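Local coordinates for putative uncharacterized protein (Wolbachia pipientis, PDB 3F4S), which probably acts as a DsbA-type thiol-disulfide oxidoreductase of thioredoxin fold, oxidising cysteine pairs in other proteins, at residues Pro83-Cys97 / Cys146-Lys160. The protein carries 1 engineered substitution. Sequence-based numbering, arbitrary orientation.
Sequences PLDYRGLKAAMLSHC and CINDKKIMDKIVNDK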
# COMPACT_ATOMS: atom_id res chain seq x y z
N PRO A 83 -4.59 -5.01 7.50
CA PRO A 83 -4.47 -4.70 8.93
C PRO A 83 -4.49 -5.94 9.80
O PRO A 83 -5.09 -6.95 9.43
CB PRO A 83 -5.68 -3.80 9.21
CG PRO A 83 -6.08 -3.28 7.85
CD PRO A 83 -5.81 -4.42 6.92
N LEU A 84 -3.79 -5.86 10.92
CA LEU A 84 -3.59 -7.01 11.80
C LEU A 84 -4.04 -6.75 13.23
O LEU A 84 -3.95 -7.64 14.09
CB LEU A 84 -2.12 -7.44 11.79
CG LEU A 84 -1.63 -7.95 10.44
CD1 LEU A 84 -0.14 -8.19 10.50
CD2 LEU A 84 -2.37 -9.22 10.04
N ASP A 85 -4.51 -5.53 13.50
CA ASP A 85 -4.89 -5.17 14.85
C ASP A 85 -5.88 -4.01 14.83
O ASP A 85 -6.23 -3.49 13.76
CB ASP A 85 -3.64 -4.80 15.66
CG ASP A 85 -2.79 -3.77 14.96
OD1 ASP A 85 -3.35 -2.77 14.50
OD2 ASP A 85 -1.57 -3.95 14.85
N TYR A 86 -6.32 -3.60 16.01
CA TYR A 86 -7.35 -2.57 16.12
C TYR A 86 -6.89 -1.23 15.54
O TYR A 86 -7.58 -0.64 14.70
CB TYR A 86 -7.81 -2.42 17.57
CG TYR A 86 -8.85 -1.36 17.79
CD1 TYR A 86 -10.22 -1.66 17.67
CD2 TYR A 86 -8.49 -0.07 18.13
CE1 TYR A 86 -11.19 -0.67 17.89
CE2 TYR A 86 -9.44 0.92 18.35
CZ TYR A 86 -10.79 0.62 18.22
OH TYR A 86 -11.71 1.61 18.45
N ARG A 87 -5.72 -0.77 15.98
CA ARG A 87 -5.14 0.50 15.53
C ARG A 87 -5.01 0.52 14.02
O ARG A 87 -5.36 1.51 13.36
CB ARG A 87 -3.74 0.70 16.12
CG ARG A 87 -3.60 0.33 17.57
CD ARG A 87 -2.21 0.61 18.11
NE ARG A 87 -1.12 -0.10 17.43
CZ ARG A 87 -0.93 -1.42 17.47
NH1 ARG A 87 -1.78 -2.20 18.12
NH2 ARG A 87 0.10 -1.95 16.83
N GLY A 88 -4.47 -0.57 13.48
CA GLY A 88 -4.17 -0.65 12.07
C GLY A 88 -5.42 -0.69 11.22
O GLY A 88 -5.46 -0.11 10.13
N LEU A 89 -6.44 -1.38 11.71
CA LEU A 89 -7.69 -1.45 10.98
C LEU A 89 -8.39 -0.09 11.01
O LEU A 89 -8.90 0.38 9.99
CB LEU A 89 -8.59 -2.55 11.54
CG LEU A 89 -9.96 -2.72 10.89
CD1 LEU A 89 -9.87 -2.77 9.37
CD2 LEU A 89 -10.62 -3.96 11.43
N LYS A 90 -8.40 0.56 12.17
CA LYS A 90 -8.97 1.90 12.28
C LYS A 90 -8.20 2.90 11.40
O LYS A 90 -8.80 3.77 10.77
CB LYS A 90 -9.01 2.36 13.74
CG LYS A 90 -10.06 1.65 14.58
CD LYS A 90 -11.46 2.16 14.27
CE LYS A 90 -12.52 1.25 14.86
NZ LYS A 90 -13.89 1.86 14.82
N ALA A 91 -6.88 2.76 11.37
CA ALA A 91 -6.05 3.63 10.53
C ALA A 91 -6.41 3.41 9.05
O ALA A 91 -6.57 4.37 8.29
CB ALA A 91 -4.57 3.37 10.77
N ALA A 92 -6.55 2.14 8.66
CA ALA A 92 -6.91 1.83 7.28
C ALA A 92 -8.27 2.43 6.92
O ALA A 92 -8.47 2.95 5.83
CB ALA A 92 -6.91 0.31 7.06
N MET A 93 -9.22 2.34 7.85
CA MET A 93 -10.53 2.96 7.64
C MET A 93 -10.39 4.48 7.47
O MET A 93 -11.01 5.07 6.57
CB MET A 93 -11.47 2.63 8.81
CG MET A 93 -11.86 1.14 8.87
SD MET A 93 -12.68 0.68 10.40
CE MET A 93 -14.15 1.71 10.34
N LEU A 94 -9.59 5.10 8.32
CA LEU A 94 -9.41 6.54 8.27
C LEU A 94 -8.81 7.00 6.94
O LEU A 94 -9.11 8.09 6.46
CB LEU A 94 -8.58 7.04 9.45
CG LEU A 94 -8.43 8.55 9.62
CD1 LEU A 94 -9.80 9.24 9.61
CD2 LEU A 94 -7.66 8.88 10.88
N SER A 95 -7.97 6.16 6.33
CA SER A 95 -7.34 6.53 5.06
C SER A 95 -8.37 6.84 3.99
O SER A 95 -8.09 7.57 3.04
CB SER A 95 -6.38 5.43 4.58
OG SER A 95 -7.10 4.34 4.04
N HIS A 96 -9.58 6.31 4.14
CA HIS A 96 -10.63 6.56 3.16
C HIS A 96 -11.24 7.95 3.26
O HIS A 96 -12.04 8.34 2.41
CB HIS A 96 -11.71 5.48 3.28
CG HIS A 96 -11.28 4.16 2.74
ND1 HIS A 96 -11.81 3.61 1.59
CD2 HIS A 96 -10.34 3.28 3.17
CE1 HIS A 96 -11.23 2.45 1.34
NE2 HIS A 96 -10.33 2.23 2.29
N CYS A 97 -10.85 8.70 4.29
CA CYS A 97 -11.20 10.12 4.38
C CYS A 97 -10.33 10.98 3.46
O CYS A 97 -10.52 12.19 3.36
CB CYS A 97 -11.05 10.62 5.83
SG CYS A 97 -12.58 10.88 6.77
N CYS A 146 -15.47 8.51 9.30
CA CYS A 146 -14.55 7.58 8.66
C CYS A 146 -14.13 6.43 9.58
O CYS A 146 -14.07 5.28 9.15
CB CYS A 146 -13.32 8.30 8.11
SG CYS A 146 -13.66 9.17 6.56
N ILE A 147 -13.82 6.73 10.84
CA ILE A 147 -13.31 5.73 11.76
C ILE A 147 -14.40 4.74 12.21
O ILE A 147 -14.10 3.70 12.80
CB ILE A 147 -12.64 6.41 12.97
CG1 ILE A 147 -11.38 5.63 13.38
CG2 ILE A 147 -13.62 6.58 14.12
CD1 ILE A 147 -10.24 6.51 13.74
N ASN A 148 -15.65 5.09 11.94
CA ASN A 148 -16.76 4.22 12.31
C ASN A 148 -17.53 3.64 11.12
O ASN A 148 -18.59 3.04 11.29
CB ASN A 148 -17.71 4.96 13.25
CG ASN A 148 -17.08 5.23 14.59
OD1 ASN A 148 -16.73 4.30 15.32
ND2 ASN A 148 -16.93 6.51 14.93
N ASP A 149 -16.99 3.82 9.92
CA ASP A 149 -17.71 3.43 8.71
C ASP A 149 -17.66 1.92 8.49
O ASP A 149 -16.65 1.37 8.05
CB ASP A 149 -17.14 4.18 7.49
CG ASP A 149 -18.01 4.04 6.26
OD1 ASP A 149 -18.65 2.98 6.08
OD2 ASP A 149 -18.06 5.00 5.45
N LYS A 150 -18.76 1.25 8.84
CA LYS A 150 -18.85 -0.20 8.75
C LYS A 150 -18.65 -0.70 7.32
O LYS A 150 -18.06 -1.76 7.10
CB LYS A 150 -20.19 -0.70 9.30
N LYS A 151 -19.14 0.06 6.34
CA LYS A 151 -19.00 -0.34 4.94
C LYS A 151 -17.53 -0.37 4.51
O LYS A 151 -17.10 -1.27 3.78
CB LYS A 151 -19.81 0.58 4.02
CG LYS A 151 -21.32 0.41 4.14
N ILE A 152 -16.76 0.61 4.95
CA ILE A 152 -15.34 0.64 4.65
C ILE A 152 -14.59 -0.46 5.41
O ILE A 152 -13.72 -1.12 4.85
CB ILE A 152 -14.74 2.03 4.94
CG1 ILE A 152 -15.34 3.06 3.99
CG2 ILE A 152 -13.23 2.00 4.81
CD1 ILE A 152 -15.18 2.68 2.53
N MET A 153 -14.94 -0.66 6.67
CA MET A 153 -14.34 -1.74 7.43
C MET A 153 -14.52 -3.08 6.71
O MET A 153 -13.57 -3.85 6.56
CB MET A 153 -14.91 -1.82 8.85
CG MET A 153 -14.29 -2.94 9.66
SD MET A 153 -15.02 -3.18 11.29
CE MET A 153 -16.74 -3.44 10.89
N ASP A 154 -15.75 -3.35 6.29
CA ASP A 154 -16.09 -4.58 5.59
C ASP A 154 -15.25 -4.74 4.33
O ASP A 154 -14.74 -5.83 4.05
CB ASP A 154 -17.57 -4.58 5.18
CG ASP A 154 -18.51 -4.80 6.35
OD1 ASP A 154 -18.04 -5.17 7.45
OD2 ASP A 154 -19.72 -4.59 6.16
N LYS A 155 -15.11 -3.67 3.56
CA LYS A 155 -14.34 -3.73 2.33
C LYS A 155 -12.88 -4.05 2.64
O LYS A 155 -12.27 -4.90 1.99
CB LYS A 155 -14.45 -2.40 1.56
CG LYS A 155 -13.54 -2.30 0.35
N ILE A 156 -12.33 -3.40 3.66
CA ILE A 156 -10.94 -3.64 4.03
C ILE A 156 -10.70 -5.09 4.45
O ILE A 156 -9.76 -5.74 3.98
CB ILE A 156 -10.48 -2.69 5.14
CG1 ILE A 156 -10.38 -1.26 4.59
CG2 ILE A 156 -9.12 -3.13 5.68
CD1 ILE A 156 -10.41 -0.17 5.64
N VAL A 157 -11.54 -5.61 5.35
CA VAL A 157 -11.33 -6.97 5.83
C VAL A 157 -11.60 -8.02 4.75
O VAL A 157 -10.98 -9.08 4.74
CB VAL A 157 -12.09 -7.31 7.14
CG1 VAL A 157 -11.63 -6.39 8.27
CG2 VAL A 157 -13.60 -7.24 6.94
N ASN A 158 -12.51 -7.73 3.83
CA ASN A 158 -12.77 -8.66 2.75
C ASN A 158 -11.65 -8.64 1.71
O ASN A 158 -11.25 -9.68 1.21
CB ASN A 158 -14.15 -8.44 2.14
CG ASN A 158 -15.25 -9.07 3.00
OD1 ASN A 158 -15.88 -8.40 3.82
ND2 ASN A 158 -15.43 -10.36 2.85
N ASP A 159 -11.12 -7.46 1.40
CA ASP A 159 -9.95 -7.38 0.52
C ASP A 159 -8.78 -8.15 1.13
O ASP A 159 -8.05 -8.84 0.42
CB ASP A 159 -9.54 -5.93 0.25
CG ASP A 159 -10.51 -5.20 -0.66
OD1 ASP A 159 -11.38 -5.86 -1.27
OD2 ASP A 159 -10.40 -3.96 -0.76
N LYS A 160 -8.61 -8.04 2.44
CA LYS A 160 -7.57 -8.79 3.14
C LYS A 160 -7.79 -10.30 3.06
O LYS A 160 -6.86 -11.04 2.73
CB LYS A 160 -7.47 -8.34 4.60
CG LYS A 160 -6.58 -9.20 5.49
CD LYS A 160 -6.64 -8.75 6.95
CE LYS A 160 -6.12 -9.83 7.91
NZ LYS A 160 -6.22 -9.46 9.35
O HOH W 1 -13.93 3.78 17.11
O HOH W 2 -13.76 4.98 6.60
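Met93, on helix 86-94, enters as a knob among Ile147, Ile152, Met153 and Ile156, where helix 150-160 crosses at 115° with the axes 9.5 Å apart. From its base outward, Met93 CB faces Cys146 O, CG meets Ile156 CD1 at 3.8 Å, and SD runs alongside Met153, 3.7 Å from its CB. The chain bends at the last torsion (chi3 62°), which carries CE toward the turn between helices 140-147 and 150-167, against Ile147 O (3.2 Å) and Asp149 O. Asp149 N-caps the second helix through OD1, which takes Ile152 N from above the carboxylate plane. Ile156 splits its contacts: CD1 rests on the backbone around Ala92 and Met93, while CG2 touches Pro83 CG and Leu89 CD1. His96 offers one ring face to Ile152, whose CG2 stands 3.6 Å from the ring centroid in a CH-pi contact. Polar links flank this apolar seam. Lys90, bent at chi2, brings NZ to Ile147 O (2.7 Å) and to a water weakly shared with Asn148 OD1; Asn148 ND2 is bonded to Asn144. At the far end the extended Lys160 gives its NZ to Pro83 O, 2.8 Å away and almost in line with the carbonyl. A second water donates to both Met93 O and Cys146 O. Leu94 CD1 packs on Cys146 CB, and the Leu94 side chain also touches Leu129 and Phe107 of the helical insertion characteristic of DsbA proteins. The Cys97-Cys146 disulfide (chi3 100°), distinct from the CxxC pair Cys51-Cys54, ties the chain just past helix 86-94 to helix 140-147. Two lysine-to-carbonyl bonds add to it, Lys160 joining helix 150-167 to the loop before helix 86-94; these two helices themselves meet mainly through apolar packing around Met93 and Ile156.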